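Local atomic coordinates of bifunctional amylase/serine protease inhibitor (Zea mays, PDB entry 1BEA), a protein that inhibits mammalian trypsin potently and activated Hageman factor (factor XIIa) specifically, as a secreted monomer of the cereal trypsin/alpha-amylase inhibitor family. Residues A[42-47]-A[102-107]; A[58-63]-A[96-101]; A[29-34]-A[81-86]; A[11-16]-A[49-54]. All coordinates share one frame; numbering follows the deposited sequence.

Contact 1 (A[42-47]-A[102-107])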
loop_
_atom_site.group_PDB
_atom_site.type_symbol
_atom_site.label_atom_id
_atom_site.label_comp_id
_atom_site.label_asym_id
_atom_site.label_seq_id
_atom_site.Cartn_x
_atom_site.Cartn_y
_atom_site.Cartn_z
ATOM N N ARG A 42 4.030 -11.741 3.294
ATOM C CA ARG A 42 3.797 -12.494 2.097
ATOM C C ARG A 42 2.530 -12.032 1.384
ATOM O O ARG A 42 2.564 -11.671 0.212
ATOM C CB ARG A 42 3.644 -13.960 2.465
ATOM C CG ARG A 42 3.970 -14.926 1.349
ATOM C CD ARG A 42 3.954 -16.354 1.844
ATOM N NE ARG A 42 2.582 -16.756 2.117
ATOM C CZ ARG A 42 1.776 -17.334 1.227
ATOM N NH1 ARG A 42 2.203 -17.586 -0.016
ATOM N NH2 ARG A 42 0.527 -17.640 1.581
ATOM N N ARG A 43 1.412 -12.055 2.104
ATOM C CA ARG A 43 0.115 -11.699 1.537
ATOM C C ARG A 43 0.041 -10.278 0.990
ATOM O O ARG A 43 -0.642 -10.017 0.001
ATOM C CB ARG A 43 -0.982 -11.999 2.575
ATOM C CG ARG A 43 -1.056 -13.496 2.939
ATOM C CD ARG A 43 -2.221 -13.829 3.849
ATOM N NE ARG A 43 -3.324 -12.882 3.690
ATOM C CZ ARG A 43 -4.307 -13.019 2.796
ATOM N NH1 ARG A 43 -4.317 -14.073 1.983
ATOM N NH2 ARG A 43 -5.277 -12.099 2.706
ATOM N N CYS A 44 0.745 -9.353 1.622
ATOM C CA CYS A 44 0.795 -7.990 1.125
ATOM C C CYS A 44 1.659 -7.985 -0.175
ATOM O O CYS A 44 1.292 -7.434 -1.211
ATOM C CB CYS A 44 1.440 -7.126 2.201
ATOM S SG CYS A 44 2.135 -5.568 1.585
ATOM N N CYS A 45 2.817 -8.629 -0.093
ATOM C CA CYS A 45 3.746 -8.707 -1.217
ATOM C C CYS A 45 3.033 -9.327 -2.374
ATOM O O CYS A 45 3.038 -8.803 -3.459
ATOM C CB CYS A 45 4.960 -9.551 -0.853
ATOM S SG CYS A 45 6.061 -8.685 0.331
ATOM N N ARG A 46 2.411 -10.461 -2.133
ATOM C CA ARG A 46 1.663 -11.127 -3.184
ATOM C C ARG A 46 0.692 -10.167 -3.853
ATOM O O ARG A 46 0.578 -10.164 -5.077
ATOM C CB ARG A 46 0.906 -12.299 -2.585
ATOM C CG ARG A 46 0.600 -13.405 -3.554
ATOM C CD ARG A 46 -0.696 -13.088 -4.262
ATOM N NE ARG A 46 -1.752 -14.032 -3.921
ATOM C CZ ARG A 46 -2.968 -13.681 -3.508
ATOM N NH1 ARG A 46 -3.299 -12.393 -3.380
ATOM N NH2 ARG A 46 -3.862 -14.625 -3.223
ATOM N N GLU A 47 -0.011 -9.346 -3.071
ATOM C CA GLU A 47 -0.979 -8.404 -3.638
ATOM C C GLU A 47 -0.343 -7.283 -4.479
ATOM O O GLU A 47 -0.900 -6.842 -5.504
ATOM C CB GLU A 47 -1.805 -7.763 -2.511
ATOM C CG GLU A 47 -2.995 -8.577 -2.144
ATOM C CD GLU A 47 -3.599 -8.180 -0.807
ATOM O OE1 GLU A 47 -3.274 -7.088 -0.283
ATOM O OE2 GLU A 47 -4.410 -8.973 -0.286
ATOM N N ALA A 102 14.208 -4.692 1.099
ATOM C CA ALA A 102 14.155 -4.943 2.546
ATOM C C ALA A 102 12.780 -5.558 2.765
ATOM O O ALA A 102 12.598 -6.485 3.555
ATOM C CB ALA A 102 14.251 -3.639 3.304
ATOM N N GLU A 103 11.806 -5.053 2.020
ATOM C CA GLU A 103 10.472 -5.572 2.155
ATOM C C GLU A 103 10.085 -6.532 1.035
ATOM O O GLU A 103 10.590 -7.623 0.985
ATOM C CB GLU A 103 9.512 -4.403 2.283
ATOM C CG GLU A 103 9.799 -3.530 3.517
ATOM C CD GLU A 103 9.534 -4.268 4.831
ATOM O OE1 GLU A 103 8.701 -5.210 4.849
ATOM O OE2 GLU A 103 10.154 -3.905 5.855
ATOM N N CYS A 104 9.207 -6.145 0.117
ATOM C CA CYS A 104 8.766 -7.094 -0.917
ATOM C C CYS A 104 9.717 -7.294 -2.072
ATOM O O CYS A 104 9.613 -8.273 -2.802
ATOM C CB CYS A 104 7.398 -6.668 -1.484
ATOM S SG CYS A 104 5.995 -6.775 -0.322
ATOM N N ASN A 105 10.639 -6.361 -2.239
ATOM C CA ASN A 105 11.606 -6.393 -3.337
ATOM C C ASN A 105 10.964 -6.588 -4.702
ATOM O O ASN A 105 11.217 -7.576 -5.405
ATOM C CB ASN A 105 12.651 -7.468 -3.138
ATOM C CG ASN A 105 13.862 -7.207 -3.972
ATOM O OD1 ASN A 105 14.702 -8.067 -4.144
ATOM N ND2 ASN A 105 13.961 -5.993 -4.503
ATOM N N LEU A 106 10.151 -5.613 -5.082
ATOM C CA LEU A 106 9.469 -5.686 -6.363
ATOM C C LEU A 106 9.830 -4.503 -7.252
ATOM O O LEU A 106 9.856 -3.355 -6.800
ATOM C CB LEU A 106 7.961 -5.705 -6.147
ATOM C CG LEU A 106 7.430 -7.025 -5.615
ATOM C CD1 LEU A 106 6.116 -6.797 -4.893
ATOM C CD2 LEU A 106 7.290 -7.984 -6.785
ATOM N N ALA A 107 10.093 -4.807 -8.519
ATOM C CA ALA A 107 10.444 -3.793 -9.503
ATOM C C ALA A 107 9.229 -2.898 -9.852
ATOM O O ALA A 107 8.082 -3.348 -9.864
ATOM C CB ALA A 107 10.996 -4.490 -10.784
#

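Contact 2 (A[58-63]-A[96-101])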
loop_
_atom_site.group_PDB
_atom_site.type_symbol
_atom_site.label_atom_id
_atom_site.label_comp_id
_atom_site.label_asym_id
_atom_site.label_seq_id
_atom_site.Cartn_x
_atom_site.Cartn_y
_atom_site.Cartn_z
ATOM N N THR A 58 2.025 3.731 -7.622
ATOM C CA THR A 58 0.759 4.406 -7.544
ATOM C C THR A 58 -0.149 3.654 -6.565
ATOM O O THR A 58 -0.819 4.257 -5.736
ATOM C CB THR A 58 0.160 4.460 -8.939
ATOM O OG1 THR A 58 1.050 5.200 -9.782
ATOM C CG2 THR A 58 -1.183 5.165 -8.949
ATOM N N ALA A 59 -0.170 2.331 -6.658
ATOM C CA ALA A 59 -0.994 1.546 -5.759
ATOM C C ALA A 59 -0.564 1.916 -4.324
ATOM O O ALA A 59 -1.406 2.232 -3.496
ATOM C CB ALA A 59 -0.744 0.124 -6.026
ATOM N N LEU A 60 0.745 1.888 -4.056
ATOM C CA LEU A 60 1.300 2.240 -2.746
ATOM C C LEU A 60 0.798 3.608 -2.322
ATOM O O LEU A 60 0.312 3.842 -1.187
ATOM C CB LEU A 60 2.818 2.324 -2.831
ATOM C CG LEU A 60 3.587 1.066 -2.530
ATOM C CD1 LEU A 60 5.022 1.379 -2.074
ATOM C CD2 LEU A 60 2.820 0.335 -1.467
ATOM N N SER A 61 0.919 4.549 -3.238
ATOM C CA SER A 61 0.458 5.884 -2.951
ATOM C C SER A 61 -1.058 5.933 -2.629
ATOM O O SER A 61 -1.515 6.638 -1.730
ATOM C CB SER A 61 0.785 6.763 -4.128
ATOM O OG SER A 61 0.341 8.079 -3.890
ATOM N N ILE A 62 -1.858 5.185 -3.355
ATOM C CA ILE A 62 -3.278 5.217 -3.061
ATOM C C ILE A 62 -3.478 4.648 -1.662
ATOM O O ILE A 62 -4.237 5.162 -0.869
ATOM C CB ILE A 62 -4.019 4.414 -4.123
ATOM C CG1 ILE A 62 -4.043 5.259 -5.404
ATOM C CG2 ILE A 62 -5.433 4.004 -3.619
ATOM C CD1 ILE A 62 -4.626 4.594 -6.637
ATOM N N LEU A 63 -2.752 3.598 -1.341
ATOM C CA LEU A 63 -2.896 3.031 -0.035
ATOM C C LEU A 63 -2.445 4.022 1.022
ATOM O O LEU A 63 -3.128 4.175 2.035
ATOM C CB LEU A 63 -2.100 1.718 0.080
ATOM C CG LEU A 63 -2.085 1.158 1.505
ATOM C CD1 LEU A 63 -3.445 0.434 1.726
ATOM C CD2 LEU A 63 -0.870 0.215 1.780
ATOM N N ALA A 96 5.738 3.337 2.705
ATOM C CA ALA A 96 6.500 3.714 1.533
ATOM C C ALA A 96 7.655 2.752 1.203
ATOM O O ALA A 96 8.140 2.748 0.076
ATOM C CB ALA A 96 6.999 5.133 1.709
ATOM N N THR A 97 8.052 1.898 2.157
ATOM C CA THR A 97 9.169 0.947 1.969
ATOM C C THR A 97 8.763 -0.412 1.469
ATOM O O THR A 97 9.590 -1.293 1.257
ATOM C CB THR A 97 9.974 0.683 3.291
ATOM O OG1 THR A 97 9.391 -0.413 4.003
ATOM C CG2 THR A 97 9.960 1.895 4.186
ATOM N N LEU A 98 7.484 -0.599 1.254
ATOM C CA LEU A 98 7.061 -1.923 0.869
ATOM C C LEU A 98 7.747 -2.492 -0.367
ATOM O O LEU A 98 8.124 -3.662 -0.341
ATOM C CB LEU A 98 5.534 -1.956 0.731
ATOM C CG LEU A 98 4.748 -2.433 1.968
ATOM C CD1 LEU A 98 5.605 -2.595 3.212
ATOM C CD2 LEU A 98 3.656 -1.443 2.211
ATOM N N VAL A 99 7.925 -1.703 -1.438
ATOM C CA VAL A 99 8.585 -2.245 -2.650
ATOM C C VAL A 99 10.059 -2.625 -2.470
ATOM O O VAL A 99 10.612 -3.463 -3.205
ATOM C CB VAL A 99 8.547 -1.258 -3.851
ATOM C CG1 VAL A 99 7.132 -0.918 -4.185
ATOM C CG2 VAL A 99 9.351 0.003 -3.536
ATOM N N THR A 100 10.687 -1.977 -1.502
ATOM C CA THR A 100 12.083 -2.180 -1.204
ATOM C C THR A 100 12.478 -3.610 -1.049
ATOM O O THR A 100 11.667 -4.429 -0.625
ATOM C CB THR A 100 12.400 -1.480 0.047
ATOM O OG1 THR A 100 11.966 -0.143 -0.111
ATOM C CG2 THR A 100 13.887 -1.500 0.320
ATOM N N GLU A 101 13.738 -3.912 -1.376
ATOM C CA GLU A 101 14.272 -5.274 -1.250
ATOM C C GLU A 101 14.307 -5.687 0.216
ATOM O O GLU A 101 14.420 -6.875 0.539
ATOM C CB GLU A 101 15.663 -5.375 -1.877
ATOM C CG GLU A 101 16.597 -4.239 -1.538
ATOM C CD GLU A 101 18.075 -4.645 -1.662
ATOM O OE1 GLU A 101 18.358 -5.870 -1.740
ATOM O OE2 GLU A 101 18.954 -3.739 -1.684
#

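Contact 3 (A[29-34]-A[81-86])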
loop_
_atom_site.group_PDB
_atom_site.type_symbol
_atom_site.label_atom_id
_atom_site.label_comp_id
_atom_site.label_asym_id
_atom_site.label_seq_id
_atom_site.Cartn_x
_atom_site.Cartn_y
_atom_site.Cartn_z
ATOM N N CYS A 29 1.277 0.467 14.411
ATOM C CA CYS A 29 0.303 0.637 15.453
ATOM C C CYS A 29 0.197 -0.526 16.397
ATOM O O CYS A 29 -0.404 -0.358 17.463
ATOM C CB CYS A 29 -1.080 0.851 14.885
ATOM S SG CYS A 29 -1.152 2.118 13.622
ATOM N N GLY A 30 0.726 -1.695 16.041
ATOM C CA GLY A 30 0.590 -2.833 16.952
ATOM C C GLY A 30 -0.782 -3.535 16.860
ATOM O O GLY A 30 -1.132 -4.340 17.705
ATOM N N ILE A 31 -1.571 -3.225 15.835
ATOM C CA ILE A 31 -2.836 -3.897 15.673
ATOM C C ILE A 31 -2.989 -4.475 14.265
ATOM O O ILE A 31 -2.622 -3.866 13.251
ATOM C CB ILE A 31 -4.047 -2.988 15.983
ATOM C CG1 ILE A 31 -4.175 -1.962 14.880
ATOM C CG2 ILE A 31 -3.955 -2.382 17.446
ATOM C CD1 ILE A 31 -5.227 -2.343 13.913
ATOM N N GLY A 32 -3.524 -5.680 14.205
ATOM C CA GLY A 32 -3.712 -6.302 12.913
ATOM C C GLY A 32 -4.283 -7.684 13.156
ATOM O O GLY A 32 -4.687 -8.017 14.283
ATOM N N PRO A 33 -4.331 -8.515 12.110
ATOM C CA PRO A 33 -4.864 -9.879 12.211
ATOM C C PRO A 33 -3.953 -10.786 12.981
ATOM O O PRO A 33 -2.786 -10.490 13.135
ATOM C CB PRO A 33 -5.021 -10.321 10.757
ATOM C CG PRO A 33 -4.094 -9.447 9.962
ATOM C CD PRO A 33 -3.914 -8.162 10.737
ATOM N N ARG A 34 -4.495 -11.887 13.491
ATOM C CA ARG A 34 -3.708 -12.847 14.272
ATOM C C ARG A 34 -2.970 -13.809 13.343
ATOM O O ARG A 34 -3.188 -15.009 13.363
ATOM C CB ARG A 34 -4.622 -13.630 15.243
ATOM C CG ARG A 34 -5.315 -12.757 16.294
ATOM C CD ARG A 34 -5.892 -13.588 17.431
ATOM N NE ARG A 34 -4.919 -13.793 18.499
ATOM C CZ ARG A 34 -4.859 -13.061 19.611
ATOM N NH1 ARG A 34 -5.716 -12.067 19.805
ATOM N NH2 ARG A 34 -3.938 -13.326 20.530
ATOM N N GLU A 81 -5.378 6.209 7.890
ATOM C CA GLU A 81 -5.827 7.235 8.807
ATOM C C GLU A 81 -5.343 6.970 10.219
ATOM O O GLU A 81 -4.722 5.952 10.498
ATOM C CB GLU A 81 -7.345 7.323 8.795
ATOM C CG GLU A 81 -7.887 7.989 7.545
ATOM C CD GLU A 81 -7.273 9.367 7.308
ATOM O OE1 GLU A 81 -6.082 9.587 7.642
ATOM O OE2 GLU A 81 -7.986 10.239 6.782
ATOM N N ASP A 82 -5.647 7.890 11.121
ATOM C CA ASP A 82 -5.198 7.745 12.489
ATOM C C ASP A 82 -5.919 6.658 13.240
ATOM O O ASP A 82 -7.109 6.446 13.073
ATOM C CB ASP A 82 -5.372 9.060 13.220
ATOM C CG ASP A 82 -4.366 10.090 12.798
ATOM O OD1 ASP A 82 -4.646 10.834 11.839
ATOM O OD2 ASP A 82 -3.289 10.150 13.421
ATOM N N LEU A 83 -5.171 5.978 14.081
ATOM C CA LEU A 83 -5.718 4.921 14.898
ATOM C C LEU A 83 -5.352 5.393 16.291
ATOM O O LEU A 83 -4.338 6.058 16.483
ATOM C CB LEU A 83 -5.057 3.603 14.557
ATOM C CG LEU A 83 -5.654 3.044 13.264
ATOM C CD1 LEU A 83 -5.193 1.613 13.032
ATOM C CD2 LEU A 83 -7.186 3.079 13.366
ATOM N N PRO A 84 -6.188 5.085 17.286
ATOM C CA PRO A 84 -5.844 5.552 18.625
ATOM C C PRO A 84 -4.354 5.411 18.854
ATOM O O PRO A 84 -3.800 4.354 18.606
ATOM C CB PRO A 84 -6.648 4.638 19.528
ATOM C CG PRO A 84 -7.849 4.348 18.739
ATOM C CD PRO A 84 -7.428 4.289 17.288
ATOM N N GLY A 85 -3.700 6.488 19.285
ATOM C CA GLY A 85 -2.272 6.432 19.554
ATOM C C GLY A 85 -1.367 5.845 18.478
ATOM O O GLY A 85 -0.418 5.114 18.798
ATOM N N CYS A 86 -1.653 6.182 17.216
ATOM C CA CYS A 86 -0.876 5.732 16.056
ATOM C C CYS A 86 -1.208 6.649 14.891
ATOM O O CYS A 86 -2.018 6.338 14.007
ATOM C CB CYS A 86 -1.224 4.309 15.696
ATOM S SG CYS A 86 -0.163 3.743 14.359
#

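Contact 4 (A[11-16]-A[49-54])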
loop_
_atom_site.group_PDB
_atom_site.type_symbol
_atom_site.label_atom_id
_atom_site.label_comp_id
_atom_site.label_asym_id
_atom_site.label_seq_id
_atom_site.Cartn_x
_atom_site.Cartn_y
_atom_site.Cartn_z
ATOM N N ALA A 11 -6.235 -0.565 -13.852
ATOM C CA ALA A 11 -5.074 -1.429 -13.615
ATOM C C ALA A 11 -4.823 -1.765 -12.139
ATOM O O ALA A 11 -4.073 -2.701 -11.813
ATOM C CB ALA A 11 -3.819 -0.798 -14.218
ATOM N N ILE A 12 -5.427 -0.986 -11.246
ATOM C CA ILE A 12 -5.279 -1.211 -9.810
ATOM C C ILE A 12 -6.655 -1.581 -9.309
ATOM O O ILE A 12 -7.642 -0.996 -9.733
ATOM C CB ILE A 12 -4.788 0.093 -9.095
ATOM C CG1 ILE A 12 -3.355 0.374 -9.533
ATOM C CG2 ILE A 12 -4.945 -0.016 -7.531
ATOM C CD1 ILE A 12 -2.814 1.712 -9.052
ATOM N N PRO A 13 -6.745 -2.588 -8.437
ATOM C CA PRO A 13 -8.005 -3.062 -7.850
ATOM C C PRO A 13 -8.648 -1.962 -7.046
ATOM O O PRO A 13 -7.984 -1.024 -6.634
ATOM C CB PRO A 13 -7.581 -4.202 -6.933
ATOM C CG PRO A 13 -6.255 -4.616 -7.455
ATOM C CD PRO A 13 -5.603 -3.381 -7.992
ATOM N N HIS A 14 -9.955 -2.051 -6.835
ATOM C CA HIS A 14 -10.589 -1.040 -6.034
ATOM C C HIS A 14 -10.119 -1.430 -4.645
ATOM O O HIS A 14 -9.824 -2.593 -4.414
ATOM C CB HIS A 14 -12.104 -1.142 -6.140
ATOM C CG HIS A 14 -12.691 -0.115 -7.062
ATOM N ND1 HIS A 14 -13.244 -0.440 -8.278
ATOM C CD2 HIS A 14 -12.732 1.237 -6.975
ATOM C CE1 HIS A 14 -13.591 0.668 -8.915
ATOM N NE2 HIS A 14 -13.295 1.699 -8.143
ATOM N N ASN A 15 -9.989 -0.457 -3.743
ATOM C CA ASN A 15 -9.545 -0.754 -2.388
ATOM C C ASN A 15 -8.370 -1.705 -2.502
ATOM O O ASN A 15 -8.435 -2.884 -2.179
ATOM C CB ASN A 15 -10.725 -1.332 -1.619
ATOM C CG ASN A 15 -11.707 -0.237 -1.234
ATOM O OD1 ASN A 15 -11.280 0.845 -0.771
ATOM N ND2 ASN A 15 -13.009 -0.477 -1.439
ATOM N N PRO A 16 -7.257 -1.169 -2.953
ATOM C CA PRO A 16 -6.052 -1.957 -3.143
ATOM C C PRO A 16 -5.220 -2.305 -1.928
ATOM O O PRO A 16 -5.230 -1.605 -0.919
ATOM C CB PRO A 16 -5.256 -1.102 -4.117
ATOM C CG PRO A 16 -5.549 0.270 -3.703
ATOM C CD PRO A 16 -7.029 0.251 -3.278
ATOM N N ALA A 49 2.525 -7.537 -6.014
ATOM C CA ALA A 49 3.067 -8.088 -7.241
ATOM C C ALA A 49 2.010 -8.389 -8.298
ATOM O O ALA A 49 2.355 -8.468 -9.497
ATOM C CB ALA A 49 3.826 -9.330 -6.948
ATOM N N ASP A 50 0.745 -8.568 -7.889
ATOM C CA ASP A 50 -0.332 -8.861 -8.873
ATOM C C ASP A 50 -0.658 -7.605 -9.670
ATOM O O ASP A 50 -1.353 -7.638 -10.688
ATOM C CB ASP A 50 -1.603 -9.360 -8.178
ATOM C CG ASP A 50 -1.560 -10.860 -7.878
ATOM O OD1 ASP A 50 -0.934 -11.623 -8.636
ATOM O OD2 ASP A 50 -2.151 -11.291 -6.868
ATOM N N ILE A 51 -0.149 -6.486 -9.182
ATOM C CA ILE A 51 -0.342 -5.223 -9.834
ATOM C C ILE A 51 0.827 -5.052 -10.822
ATOM O O ILE A 51 1.976 -5.388 -10.522
ATOM C CB ILE A 51 -0.354 -4.092 -8.802
ATOM C CG1 ILE A 51 -1.720 -4.065 -8.079
ATOM C CG2 ILE A 51 -0.089 -2.801 -9.476
ATOM C CD1 ILE A 51 -1.768 -3.195 -6.844
ATOM N N PRO A 52 0.524 -4.604 -12.045
ATOM C CA PRO A 52 1.548 -4.391 -13.082
ATOM C C PRO A 52 2.635 -3.516 -12.542
ATOM O O PRO A 52 2.356 -2.556 -11.865
ATOM C CB PRO A 52 0.801 -3.703 -14.220
ATOM C CG PRO A 52 -0.674 -3.699 -13.835
ATOM C CD PRO A 52 -0.852 -4.382 -12.529
ATOM N N ALA A 53 3.876 -3.871 -12.834
ATOM C CA ALA A 53 5.026 -3.135 -12.349
ATOM C C ALA A 53 4.891 -1.644 -12.490
ATOM O O ALA A 53 5.194 -0.910 -11.559
ATOM C CB ALA A 53 6.275 -3.609 -13.060
ATOM N N TYR A 54 4.426 -1.173 -13.642
ATOM C CA TYR A 54 4.290 0.288 -13.845
ATOM C C TYR A 54 3.335 1.022 -12.889
ATOM O O TYR A 54 3.475 2.233 -12.684
ATOM C CB TYR A 54 3.909 0.637 -15.301
ATOM C CG TYR A 54 2.746 -0.139 -15.879
ATOM C CD1 TYR A 54 2.928 -1.430 -16.407
ATOM C CD2 TYR A 54 1.458 0.417 -15.909
ATOM C CE1 TYR A 54 1.852 -2.158 -16.948
ATOM C CE2 TYR A 54 0.350 -0.301 -16.451
ATOM C CZ TYR A 54 0.557 -1.589 -16.970
ATOM O OH TYR A 54 -0.516 -2.306 -17.501
#

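Contact 1 (A[42-47]-A[102-107])
Cys45 and Cys104 are joined covalently: their SG atoms lie 2.0 Å apart, and this disulfide dominates the 162 Å² buried between helix segment 42-47 and the loop 102-107. The two CA atoms stand 5.3 Å from each other. Both half-cystines hold SG beside their own backbone N and anti to the carbonyl carbon (chi1 -72° and -67°); the matching torsions bring the two sulfurs out from their backbones in nearly the same way. With a chi3 of -92° it is a left-handed disulfide close to the relaxed right angle about the S-S bond.

A second sulfur borders the bridge. Cys44 SG lies 4.5 Å from Cys104 SG, a loose apolar approach rather than a bond, because Cys44 is paired with Cys20 of helix 18-29. Two consecutive cysteines that send their bridges to different parts of the chain are the Cys-Cys element of the prolamin-superfamily fold, and here they tie helix 37-49 both to helix 18-29 and to the C-terminal loop.

Van der Waals contact adds a smaller share: Leu106 CD1 lies 3.9 Å from the carbonyl O of Cys45, against the helix backbone, while the same side chain also touches Leu48 and Ala49 further along the helix. No hydrogen bond crosses between the segments; the loop draws its backbone bonds from elsewhere, Cys104 pairing with Leu98 and Leu106 with Val99.

Contact 2 (A[58-63]-A[96-101])
This is a buried contact made mainly by apolar side chains, in which Leu60 of helix 56-65 inserts into the loop that follows helix 88-95, near the centre of the chain. No hydrogen bond links the segments, and the nearest CA atoms, those of Leu60 and Ala96, are 6.9 Å apart, so the side chain has to bridge the interval.

The two methyls of Leu60 divide the work. CD1 comes to 3.8 Å from Val99 CG1 and also lies 4.0 Å from Ala96 O, whereas CD2 turns to Leu98, 4.2 Å from its CD2 and as far from its CB. The side chain meets both Leu98 and Val99 at a slant. Val99 offers CG1 because that branch stands beside the backbone N, anti to the carbonyl carbon (chi1 -58°). Leu98 is less relaxed: its chi2 of 9° is almost eclipsed.

Leu98 and Val99 form the two corners of a type I beta turn from Thr97 to Thr100. Thr97 O receives two weak bonds from Thr100, from N and from OG1, each 3.0 Å long. Replacing Leu60 with an alanine would probably leave the CG1 of Val99 and the CD2 of Leu98 without their partners across the interface, opening a gap between helix and turn.

Around the contact the fold is all helix and loop, without strands. Leu98 also touches Tyr23 and Val24 of helix 18-29 and Cys44 and Leu48 of helix 37-49, so this one leucine meets three helices, while Leu63 rests on Cys20 and Arg21.

Contact 3 (A[29-34]-A[81-86])
Cys29 and Cys86 bring the two backbones together, their CA atoms 5.3 Å apart, while neither segment forms a regular strand. Just beyond Cys29, Gly30 departs from helical geometry with a phi of 81°; a CB there would be jammed against the carbonyl O of Cys29. Across from it, Leu83 to Cys86 make a type II beta turn with Pro84 and Gly85 at the corners. Leu83 N bonds to Cys86 O at 3.2 Å, and the return bond from Cys86 N to Leu83 O is weak.

The side chains are led by the disulfide, whose SG atoms are 2.0 Å apart with chi3 -68°, a narrower twist than a right angle. The two halves reach it differently: Cys29 SG lies beside its own N, but Cys86 SG is anti to its N (chi1 -175°). Leu83 flanks the bridge, its CD1 methyl 4.1 Å from Cys29 SG and equally far from Ile31 CD1. Ile31 and Leu83 thus meet methyl to methyl at a rather exposed edge.

Ile31 also pairs with Thr25 of helix 18-29, through its backbone and through Thr25 OG1. Together with the disulfide, these bonds fix the start of the loop that presents Arg34, the active-site residue, whose bond to Leu35 target proteases cleave. The arrangement belongs to the disulfide-linked helical fold of the cereal trypsin/alpha-amylase inhibitors, with the reactive-site loop running between helices 18-29 and 37-49.

Contact 4 (A[11-16]-A[49-54])
Pro52, which meets Ala11 across the contact, also lays its CB over one face of the Tyr54 ring, 3.3 Å above the plane and displaced toward the rim. One proline thus works in two directions, with CB on the tyrosine and the CG-CD side turned to segment 11-16.

On that side Pro52 CD lies 3.7 Å from Ala11 O, and Pro52 CG is 4.3 Å from Ala11 CB, so the proline ring sits against both the carbonyl and the methyl of the alanine. A second apolar touch joins Pro13 to Ile51. Pro13 CD rests 3.9 Å from Ile51 CG1 and 4.0 Å from Ile51 CD1, the two side chains inclined to each other. The ethyl arm of Ile51 can reach it because CG1 stands beside the backbone N (chi1 -77°) and chi2 runs extended at 168°. No hydrogen bond joins the two segments.

The contact brings the loop before helix 18-29 against the link between helices 37-49 and 56-65. Ile12 and Ile51 both lie on Ala59, and Ile12 also on Thr58, so helix 56-65 backs the two loops together. Arg56 at the start of that helix donates to Ala49 O and Ile51 O.

Contacts 1, 2 and 4 form one cluster, their centres 9 to 12 Å apart, whereas the centre of contact 3 lies about 18 to 24 Å from theirs, on the opposite side of the chain's centre from contact 4. Contact 4 closes before contact 2 opens, and contact 2 is nested within the loop that contact 1 closes; contact 3 crosses all three along the chain. Contacts 1 and 2 are joined where Asn105 N probably bonds to Thr100 O (2.7 Å), and contacts 2 and 4 where Ile62 CG2 packs 3.7 Å from Pro16 CG. Helices 37-49 and 56-65 thus share one packed body, with the reactive-site loop tied down at some distance by contact 3.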